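Kojibiose phosphorylase (PDB 6W0P) acts as a carbohydrate-active enzyme of glycoside hydrolase family 65, joining an N-terminal beta-sandwich domain to an (alpha/alpha)6-barrel catalytic domain and a small C-terminal domain. Local coordinates at residues N19-D24 / E48-K53; E111-I116 / R126-L131; S29-S34 / G41-F46. All blocks are in the same frame, centred on the assembly; numbering follows the deposited sequence.

Contact 1. Residues N19-D24 / E48-K53; sequences NNFHPD and ETYSGK
Phe21 and Tyr50 reach across from opposite directions and meet where the Tyr50 hydroxyl comes up to the edge of the Phe21 ring, while Lys53 adds a polar link alongside. The contact lies at the surface of the N-terminal domain, where the loop between strand 15-19 and helix 26-32 passes the long loop between strands 40-42 and 58-60. From CB of Tyr50 the ring is sent towards Phe21, because CG stands opposite the backbone N (chi1 -178°). Halfway along, Gly52 N of the same loop sits 3.4 Å above the plane of the Tyr50 ring, displaced towards its rim. Further out, Tyr50 CE1 is 3.9 Å from Phe21 CE2, and Tyr50 CZ is 3.8 Å from Phe21 CZ. The hydroxyl forms the tip: Tyr50 OH lies close to the plane of the Phe21 ring, at its edge, 3.3 Å from CZ and 3.5 Å from CE2 of Phe21. The ring planes are 84° apart and the pair is oblique. Phe46, packed against both rings and edge-to-face with Tyr50, extends the aromatic cluster, and Phe113 joins it at Phe21.

Lys53 runs beside this pair and bends at its last torsion, which swings the ammonium group back to the carbonyl of Pro23. The hydrogen bond from Lys53 NZ to Pro23 O is 2.7 Å long and arrives at a C=O...N angle of 135°, tilted out of the carbonyl plane. Asp24 takes no direct part in it, its OD1 being 6.6 Å from Lys53 NZ, although the opposite charges may attract weakly. The chemistry is thus divided: aromatic packing holds the inner part of the two loops, and at the exposed rim a charged donor grips a neutral main-chain oxygen.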
loop_
_atom_site.group_PDB
_atom_site.type_symbol
_atom_site.label_atom_id
_atom_site.label_comp_id
_atom_site.label_asym_id
_atom_site.label_seq_id
_atom_site.Cartn_x
_atom_site.Cartn_y
_atom_site.Cartn_z
ATOM N N ASN A 19 -17.978 20.838 35.653
ATOM C CA ASN A 19 -18.194 20.855 37.125
ATOM C C ASN A 19 -17.466 19.636 37.697
ATOM O O ASN A 19 -17.896 18.513 37.394
ATOM C CB ASN A 19 -19.684 20.790 37.493
ATOM C CG ASN A 19 -20.383 22.132 37.571
ATOM O OD1 ASN A 19 -19.781 23.175 37.314
ATOM N ND2 ASN A 19 -21.664 22.120 37.916
ATOM N N ASN A 20 -16.398 19.854 38.466
ATOM C CA ASN A 20 -15.480 18.778 38.930
ATOM C C ASN A 20 -14.593 18.333 37.760
ATOM O O ASN A 20 -15.036 18.430 36.595
ATOM C CB ASN A 20 -16.218 17.572 39.527
ATOM C CG ASN A 20 -17.139 17.957 40.667
ATOM O OD1 ASN A 20 -16.775 18.755 41.538
ATOM N ND2 ASN A 20 -18.332 17.380 40.672
ATOM N N PHE A 21 -13.379 17.878 38.081
ATOM C CA PHE A 21 -12.425 17.304 37.109
ATOM C C PHE A 21 -12.857 15.879 36.823
ATOM O O PHE A 21 -13.053 15.178 37.807
ATOM C CB PHE A 21 -10.999 17.302 37.648
ATOM C CG PHE A 21 -9.973 16.768 36.677
ATOM C CD1 PHE A 21 -9.996 17.142 35.335
ATOM C CD2 PHE A 21 -8.972 15.902 37.101
ATOM C CE1 PHE A 21 -9.050 16.650 34.448
ATOM C CE2 PHE A 21 -8.019 15.420 36.209
ATOM C CZ PHE A 21 -8.055 15.807 34.890
ATOM N N HIS A 22 -13.021 15.504 35.553
ATOM C CA HIS A 22 -13.224 14.098 35.109
ATOM C C HIS A 22 -11.928 13.578 34.498
ATOM O O HIS A 22 -11.587 13.930 33.366
ATOM C CB HIS A 22 -14.386 13.995 34.115
ATOM C CG HIS A 22 -15.640 14.620 34.603
ATOM N ND1 HIS A 22 -15.752 15.989 34.792
ATOM C CD2 HIS A 22 -16.819 14.076 34.962
ATOM C CE1 HIS A 22 -16.957 16.260 35.241
ATOM N NE2 HIS A 22 -17.630 15.099 35.350
ATOM N N PRO A 23 -11.142 12.772 35.244
ATOM C CA PRO A 23 -9.837 12.323 34.766
ATOM C C PRO A 23 -9.912 11.602 33.419
ATOM O O PRO A 23 -9.040 11.826 32.617
ATOM C CB PRO A 23 -9.351 11.380 35.880
ATOM C CG PRO A 23 -10.045 11.894 37.124
ATOM C CD PRO A 23 -11.401 12.349 36.633
ATOM N N ASP A 24 -10.958 10.793 33.218
ATOM C CA ASP A 24 -11.163 9.920 32.032
ATOM C C ASP A 24 -11.488 10.771 30.787
ATOM O O ASP A 24 -11.400 10.210 29.675
ATOM C CB ASP A 24 -12.252 8.872 32.308
ATOM C CG ASP A 24 -13.526 9.444 32.903
ATOM O OD1 ASP A 24 -13.406 10.314 33.792
ATOM O OD2 ASP A 24 -14.634 9.021 32.483
ATOM N N GLU A 48 0.029 23.964 34.878
ATOM C CA GLU A 48 0.949 23.335 35.862
ATOM C C GLU A 48 1.310 21.936 35.371
ATOM O O GLU A 48 0.633 21.451 34.459
ATOM C CB GLU A 48 0.316 23.277 37.257
ATOM C CG GLU A 48 -0.831 22.277 37.399
ATOM C CD GLU A 48 -2.193 22.715 36.873
ATOM O OE1 GLU A 48 -2.276 23.815 36.314
ATOM O OE2 GLU A 48 -3.164 21.951 37.013
ATOM N N THR A 49 2.322 21.316 35.978
ATOM C CA THR A 49 2.666 19.878 35.771
ATOM C C THR A 49 1.400 19.010 35.896
ATOM O O THR A 49 0.645 19.167 36.860
ATOM C CB THR A 49 3.765 19.451 36.753
ATOM O OG1 THR A 49 4.933 20.194 36.405
ATOM C CG2 THR A 49 4.056 17.967 36.728
ATOM N N TYR A 50 1.155 18.131 34.930
ATOM C CA TYR A 50 0.099 17.091 35.030
ATOM C C TYR A 50 0.687 15.775 34.537
ATOM O O TYR A 50 1.199 15.724 33.397
ATOM C CB TYR A 50 -1.175 17.467 34.266
ATOM C CG TYR A 50 -2.302 16.460 34.365
ATOM C CD1 TYR A 50 -3.089 16.356 35.502
ATOM C CD2 TYR A 50 -2.604 15.617 33.309
ATOM C CE1 TYR A 50 -4.142 15.457 35.582
ATOM C CE2 TYR A 50 -3.646 14.708 33.375
ATOM C CZ TYR A 50 -4.421 14.625 34.513
ATOM O OH TYR A 50 -5.455 13.724 34.562
ATOM N N SER A 51 0.648 14.766 35.404
ATOM C CA SER A 51 1.338 13.466 35.214
ATOM C C SER A 51 0.300 12.400 34.823
ATOM O O SER A 51 0.658 11.221 34.777
ATOM C CB SER A 51 2.118 13.096 36.450
ATOM O OG SER A 51 1.235 12.812 37.525
ATOM N N GLY A 52 -0.948 12.806 34.564
ATOM C CA GLY A 52 -1.976 11.939 33.957
ATOM C C GLY A 52 -1.805 11.933 32.451
ATOM O O GLY A 52 -0.866 12.601 31.979
ATOM N N LYS A 53 -2.666 11.229 31.717
ATOM C CA LYS A 53 -2.642 11.227 30.232
ATOM C C LYS A 53 -3.042 12.634 29.753
ATOM O O LYS A 53 -4.060 13.177 30.185
ATOM C CB LYS A 53 -3.477 10.068 29.650
ATOM C CG LYS A 53 -4.933 10.369 29.331
ATOM C CD LYS A 53 -5.884 9.163 29.428
ATOM C CE LYS A 53 -7.321 9.565 29.725
ATOM N NZ LYS A 53 -7.418 10.281 31.022
#

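Contact 2. Residues E111-I116 / R126-L131; sequences EDFKRI and RTFTWL
Arg126 lays the aliphatic part of its side chain against the Phe113 ring, CD of Arg126 approaching CZ of Phe113 to 3.9 Å. Its guanidinium, turned 54° from that ring, continues to salt bridges with Glu48 and Asp47 and a cation-pi contact with Phe46. Thr127 follows in a hydrogen-bonded antiparallel pair with Lys114, each backbone N giving a bond of 2.9 Å to the other residue's O. Next comes the irregularity of this beta hairpin, formed by strands 109-118 and 123-132 within the large antiparallel sheet of the N-terminal domain: a beta bulge at Asp112 and Phe113 shifts the register by one. Here Asp112 takes left-handed backbone angles (50°/52°), and its O receives a CA-H...O contact from Phe128 CA at 3.5 Å. Phe128 CB packs 4.0 Å from Phe113 CD2. At Thr129 the regular ladder returns, with two 2.9 Å bonds linking N and O of Thr129 to O and N of Glu111. A water 2.8 Å from Thr129 OG1 donates to Asp112 O at 2.7 Å, bridging the bulge. Leu131 lies roughly at right angles to Glu111, its CD1 3.7 Å from Glu111 OE1 and CD2 beside OE2.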
loop_
_atom_site.group_PDB
_atom_site.type_symbol
_atom_site.label_atom_id
_atom_site.label_comp_id
_atom_site.label_asym_id
_atom_site.label_seq_id
_atom_site.Cartn_x
_atom_site.Cartn_y
_atom_site.Cartn_z
ATOM N N GLU A 111 -10.232 20.280 45.644
ATOM C CA GLU A 111 -11.723 20.261 45.689
ATOM C C GLU A 111 -12.241 21.473 44.895
ATOM O O GLU A 111 -11.412 22.322 44.527
ATOM C CB GLU A 111 -12.196 20.203 47.150
ATOM C CG GLU A 111 -11.919 21.492 47.900
ATOM C CD GLU A 111 -12.154 21.506 49.404
ATOM O OE1 GLU A 111 -12.332 20.418 50.011
ATOM O OE2 GLU A 111 -12.153 22.614 49.961
ATOM N N ASP A 112 -13.545 21.536 44.633
ATOM C CA ASP A 112 -14.236 22.683 43.979
ATOM C C ASP A 112 -13.495 23.085 42.698
ATOM O O ASP A 112 -13.111 24.254 42.581
ATOM C CB ASP A 112 -14.357 23.869 44.937
ATOM C CG ASP A 112 -15.185 23.557 46.166
ATOM O OD1 ASP A 112 -15.994 22.607 46.091
ATOM O OD2 ASP A 112 -14.996 24.251 47.196
ATOM N N PHE A 113 -13.240 22.110 41.824
ATOM C CA PHE A 113 -12.671 22.277 40.463
ATOM C C PHE A 113 -13.805 22.724 39.542
ATOM O O PHE A 113 -14.896 22.133 39.572
ATOM C CB PHE A 113 -12.074 20.957 39.972
ATOM C CG PHE A 113 -11.484 20.954 38.586
ATOM C CD1 PHE A 113 -12.289 20.824 37.473
ATOM C CD2 PHE A 113 -10.115 20.976 38.404
ATOM C CE1 PHE A 113 -11.747 20.805 36.201
ATOM C CE2 PHE A 113 -9.570 20.964 37.129
ATOM C CZ PHE A 113 -10.387 20.872 36.031
ATOM N N LYS A 114 -13.550 23.740 38.733
ATOM C CA LYS A 114 -14.518 24.202 37.714
ATOM C C LYS A 114 -13.697 24.710 36.530
ATOM O O LYS A 114 -12.746 25.459 36.779
ATOM C CB LYS A 114 -15.455 25.237 38.347
ATOM C CG LYS A 114 -16.488 25.841 37.417
ATOM C CD LYS A 114 -17.548 26.620 38.176
ATOM C CE LYS A 114 -18.727 27.049 37.326
ATOM N NZ LYS A 114 -19.984 27.108 38.121
ATOM N N ARG A 115 -14.019 24.234 35.326
ATOM C CA ARG A 115 -13.416 24.640 34.027
ATOM C C ARG A 115 -14.479 25.397 33.219
ATOM O O ARG A 115 -15.602 24.863 33.089
ATOM C CB ARG A 115 -12.966 23.392 33.266
ATOM C CG ARG A 115 -11.845 23.645 32.280
ATOM C CD ARG A 115 -11.719 22.582 31.208
ATOM N NE ARG A 115 -11.412 21.262 31.735
ATOM C CZ ARG A 115 -10.265 20.602 31.591
ATOM N NH1 ARG A 115 -9.239 21.111 30.938
ATOM N NH2 ARG A 115 -10.154 19.398 32.109
ATOM N N ILE A 116 -14.156 26.581 32.698
ATOM C CA ILE A 116 -15.121 27.448 31.955
ATOM C C ILE A 116 -14.501 27.931 30.646
ATOM O O ILE A 116 -13.406 28.501 30.673
ATOM C CB ILE A 116 -15.570 28.645 32.801
ATOM C CG1 ILE A 116 -16.141 28.186 34.141
ATOM C CG2 ILE A 116 -16.562 29.495 32.022
ATOM C CD1 ILE A 116 -16.379 29.304 35.133
ATOM N N ARG A 126 -9.847 28.157 34.713
ATOM C CA ARG A 126 -9.809 26.927 35.529
ATOM C C ARG A 126 -9.610 27.372 36.972
ATOM O O ARG A 126 -8.660 28.142 37.216
ATOM C CB ARG A 126 -8.732 25.984 34.989
ATOM C CG ARG A 126 -8.981 24.512 35.287
ATOM C CD ARG A 126 -8.027 23.617 34.518
ATOM N NE ARG A 126 -6.685 24.191 34.468
ATOM C CZ ARG A 126 -5.630 23.771 35.172
ATOM N NH1 ARG A 126 -5.723 22.736 35.989
ATOM N NH2 ARG A 126 -4.470 24.399 35.048
ATOM N N THR A 127 -10.509 26.943 37.860
ATOM C CA THR A 127 -10.483 27.236 39.315
ATOM C C THR A 127 -10.424 25.900 40.078
ATOM O O THR A 127 -11.050 24.931 39.638
ATOM C CB THR A 127 -11.688 28.115 39.677
ATOM O OG1 THR A 127 -11.661 29.312 38.884
ATOM C CG2 THR A 127 -11.731 28.476 41.143
ATOM N N PHE A 128 -9.648 25.818 41.157
ATOM C CA PHE A 128 -9.645 24.642 42.062
ATOM C C PHE A 128 -8.993 25.043 43.385
ATOM O O PHE A 128 -8.255 26.055 43.437
ATOM C CB PHE A 128 -8.962 23.454 41.380
ATOM C CG PHE A 128 -7.602 23.788 40.830
ATOM C CD1 PHE A 128 -6.478 23.678 41.619
ATOM C CD2 PHE A 128 -7.453 24.247 39.534
ATOM C CE1 PHE A 128 -5.233 24.022 41.124
ATOM C CE2 PHE A 128 -6.208 24.589 39.039
ATOM C CZ PHE A 128 -5.100 24.491 39.840
ATOM N N THR A 129 -9.296 24.301 44.447
ATOM C CA THR A 129 -8.661 24.521 45.768
ATOM C C THR A 129 -7.682 23.374 46.044
ATOM O O THR A 129 -8.103 22.208 46.093
ATOM C CB THR A 129 -9.701 24.765 46.862
ATOM O OG1 THR A 129 -10.490 25.889 46.448
ATOM C CG2 THR A 129 -9.055 25.036 48.203
ATOM N N TRP A 130 -6.411 23.731 46.188
ATOM C CA TRP A 130 -5.278 22.829 46.507
ATOM C C TRP A 130 -5.224 22.641 48.022
ATOM O O TRP A 130 -5.007 23.653 48.731
ATOM C CB TRP A 130 -3.989 23.452 45.974
ATOM C CG TRP A 130 -2.780 22.583 46.045
ATOM C CD1 TRP A 130 -2.716 21.232 46.241
ATOM C CD2 TRP A 130 -1.435 23.030 45.862
ATOM N NE1 TRP A 130 -1.415 20.812 46.202
ATOM C CE2 TRP A 130 -0.607 21.893 45.967
ATOM C CE3 TRP A 130 -0.857 24.278 45.616
ATOM C CZ2 TRP A 130 0.778 21.974 45.838
ATOM C CZ3 TRP A 130 0.515 24.359 45.503
ATOM C CH2 TRP A 130 1.318 23.221 45.610
ATOM N N LEU A 131 -5.456 21.411 48.489
ATOM C CA LEU A 131 -5.296 21.014 49.907
ATOM C C LEU A 131 -3.871 20.475 50.063
ATOM O O LEU A 131 -3.621 19.321 49.744
ATOM C CB LEU A 131 -6.375 19.993 50.278
ATOM C CG LEU A 131 -7.779 20.285 49.739
ATOM C CD1 LEU A 131 -8.781 19.278 50.290
ATOM C CD2 LEU A 131 -8.230 21.703 50.062
HETATM O O HOH W 1 -11.896 26.194 43.994
#

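Contact 3. Residues S29-S34 / G41-F46; sequences SESIFS and GTRAFF
The last turn of helix 26-32 packs against the chain leaving strand 40-42, the middle strand of a small three-stranded antiparallel sheet, with Glu30 and Ala44 at the centre of this fully buried junction. Ala44 N donates to Glu30 O, a 2.9 Å bond that is nearly straight (170° at the hydrogen) and falls on a lone pair of the carbonyl. Beside it the Ala44 methyl presses on the residue just past the helix, with Ala44 CB 3.4 Å from Phe33 CB. One residue on, Ser34 CA makes a CA-H...O contact of 3.3 Å with Thr42 O.

Arg43 turns its guanidinium back over the helix through a bend at chi3 (68°), so that one face lies over the peptide joining Glu30 and Ser31. Its NH2 forms a salt bridge of 2.8 Å to Glu30 OE1, which lies in the guanidinium plane and accepts on its anti lone pair; the bond from Arg43 NE to the same oxygen is weak, at 3.4 Å. The carboxylate stands almost upright to the guanidinium, at 85°. Arg43 NH1 also donates to Ser31 OG at 2.9 Å, an oxygen well out of the guanidinium plane and also hydrogen-bonded to Thr660 O. Carbonyls of Leu55, Cys661 and Thr340 hold Arg43 too, and Leu55 N bonds to Glu30 OE1. Glu30 OE2 takes a 2.6 Å bond from a water that accepts from Phe46 N. The charged atoms of this buried pair thus all have hydrogen-bonding partners, which probably favours both charged forms; through Arg43 and Ser31 the junction also reaches backbone oxygens of the catalytic domain.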
loop_
_atom_site.group_PDB
_atom_site.type_symbol
_atom_site.label_atom_id
_atom_site.label_comp_id
_atom_site.label_asym_id
_atom_site.label_seq_id
_atom_site.Cartn_x
_atom_site.Cartn_y
_atom_site.Cartn_z
ATOM N N SER A 29 -11.563 17.129 27.156
ATOM C CA SER A 29 -11.679 18.524 27.638
ATOM C C SER A 29 -10.595 19.372 26.969
ATOM O O SER A 29 -10.918 20.419 26.394
ATOM C CB SER A 29 -11.628 18.576 29.147
ATOM O OG SER A 29 -12.663 17.768 29.714
ATOM N N GLU A 30 -9.345 18.925 26.998
ATOM C CA GLU A 30 -8.238 19.591 26.266
ATOM C C GLU A 30 -8.711 19.984 24.854
ATOM O O GLU A 30 -8.386 21.110 24.395
ATOM C CB GLU A 30 -7.019 18.671 26.141
ATOM C CG GLU A 30 -6.230 18.464 27.423
ATOM C CD GLU A 30 -4.971 17.613 27.265
ATOM O OE1 GLU A 30 -4.819 16.938 26.213
ATOM O OE2 GLU A 30 -4.140 17.614 28.201
ATOM N N SER A 31 -9.403 19.085 24.145
ATOM C CA SER A 31 -9.805 19.321 22.735
ATOM C C SER A 31 -10.930 20.373 22.695
ATOM O O SER A 31 -10.797 21.396 22.015
ATOM C CB SER A 31 -10.207 18.026 22.071
ATOM O OG SER A 31 -9.116 17.119 21.995
ATOM N N ILE A 32 -11.959 20.150 23.494
ATOM C CA ILE A 32 -13.235 20.914 23.481
ATOM C C ILE A 32 -12.959 22.355 23.868
ATOM O O ILE A 32 -13.523 23.270 23.233
ATOM C CB ILE A 32 -14.269 20.246 24.407
ATOM C CG1 ILE A 32 -14.755 18.929 23.799
ATOM C CG2 ILE A 32 -15.408 21.209 24.722
ATOM C CD1 ILE A 32 -15.705 18.150 24.678
ATOM N N PHE A 33 -12.130 22.542 24.888
ATOM C CA PHE A 33 -11.893 23.867 25.506
ATOM C C PHE A 33 -10.741 24.585 24.800
ATOM O O PHE A 33 -10.285 25.595 25.330
ATOM C CB PHE A 33 -11.637 23.708 27.002
ATOM C CG PHE A 33 -12.859 23.395 27.824
ATOM C CD1 PHE A 33 -13.389 22.117 27.855
ATOM C CD2 PHE A 33 -13.443 24.368 28.610
ATOM C CE1 PHE A 33 -14.495 21.821 28.644
ATOM C CE2 PHE A 33 -14.575 24.081 29.362
ATOM C CZ PHE A 33 -15.076 22.798 29.412
ATOM N N SER A 34 -10.284 24.079 23.654
ATOM C CA SER A 34 -9.163 24.659 22.869
ATOM C C SER A 34 -9.486 26.116 22.516
ATOM O O SER A 34 -10.652 26.417 22.134
ATOM C CB SER A 34 -8.881 23.873 21.604
ATOM O OG SER A 34 -8.396 22.564 21.891
ATOM N N GLY A 41 -3.158 28.217 17.859
ATOM C CA GLY A 41 -4.113 27.512 18.714
ATOM C C GLY A 41 -3.428 26.818 19.863
ATOM O O GLY A 41 -2.268 26.361 19.685
ATOM N N THR A 42 -4.145 26.675 20.979
ATOM C CA THR A 42 -3.670 25.868 22.118
ATOM C C THR A 42 -4.789 24.947 22.564
ATOM O O THR A 42 -5.914 25.431 22.735
ATOM C CB THR A 42 -3.172 26.749 23.273
ATOM O OG1 THR A 42 -4.259 27.581 23.683
ATOM C CG2 THR A 42 -1.998 27.598 22.854
ATOM N N ARG A 43 -4.444 23.687 22.795
ATOM C CA ARG A 43 -5.292 22.733 23.539
ATOM C C ARG A 43 -5.434 23.257 24.964
ATOM O O ARG A 43 -4.549 24.004 25.423
ATOM C CB ARG A 43 -4.665 21.333 23.512
ATOM C CG ARG A 43 -4.847 20.597 22.189
ATOM C CD ARG A 43 -4.079 19.290 22.158
ATOM N NE ARG A 43 -4.651 18.322 23.085
ATOM C CZ ARG A 43 -5.681 17.535 22.818
ATOM N NH1 ARG A 43 -6.299 17.579 21.650
ATOM N NH2 ARG A 43 -6.097 16.684 23.721
ATOM N N ALA A 44 -6.470 22.804 25.665
ATOM C CA ALA A 44 -6.798 23.231 27.039
ATOM C C ALA A 44 -6.024 22.355 28.026
ATOM O O ALA A 44 -6.604 21.952 29.070
ATOM C CB ALA A 44 -8.274 23.163 27.276
ATOM N N PHE A 45 -4.757 22.080 27.710
ATOM C CA PHE A 45 -3.860 21.324 28.600
ATOM C C PHE A 45 -3.670 22.198 29.838
ATOM O O PHE A 45 -3.673 23.420 29.709
ATOM C CB PHE A 45 -2.553 20.962 27.896
ATOM C CG PHE A 45 -1.731 22.150 27.469
ATOM C CD1 PHE A 45 -0.871 22.770 28.360
ATOM C CD2 PHE A 45 -1.836 22.652 26.187
ATOM C CE1 PHE A 45 -0.122 23.872 27.969
ATOM C CE2 PHE A 45 -1.107 23.765 25.801
ATOM C CZ PHE A 45 -0.246 24.370 26.689
ATOM N N PHE A 46 -3.600 21.554 30.995
ATOM C CA PHE A 46 -3.247 22.157 32.300
ATOM C C PHE A 46 -1.929 22.916 32.177
ATOM O O PHE A 46 -0.978 22.410 31.565
ATOM C CB PHE A 46 -3.163 21.077 33.385
ATOM C CG PHE A 46 -4.495 20.491 33.780
ATOM C CD1 PHE A 46 -5.681 20.942 33.210
ATOM C CD2 PHE A 46 -4.569 19.517 34.759
ATOM C CE1 PHE A 46 -6.909 20.423 33.603
ATOM C CE2 PHE A 46 -5.795 18.992 35.140
ATOM C CZ PHE A 46 -6.962 19.453 34.572
HETATM O O HOH W 2 -3.716 18.501 30.597
#

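From the N terminus, the chain leaves strand 15-19, passes the first half of contact 1, and enters helix 26-32, whose last turn begins contact 3. That contact closes first, around strand 35-36 and the turn into strand 40-42, and is nested inside the loop that contact 1 closes at residues 48-53. Contact 2 follows in series, closing the hairpin of strands 109-118 and 123-132. All three lie on one side of the chain's centre and touch: Arg115 reaches Ser29, Phe33 and Ala44 of contact 3, while Asn20 of contact 1 probably bonds to the backbone of Phe113. Together they connect strands near one end of the large sheet to helix 26-32 and, through contact 3, to the catalytic domain.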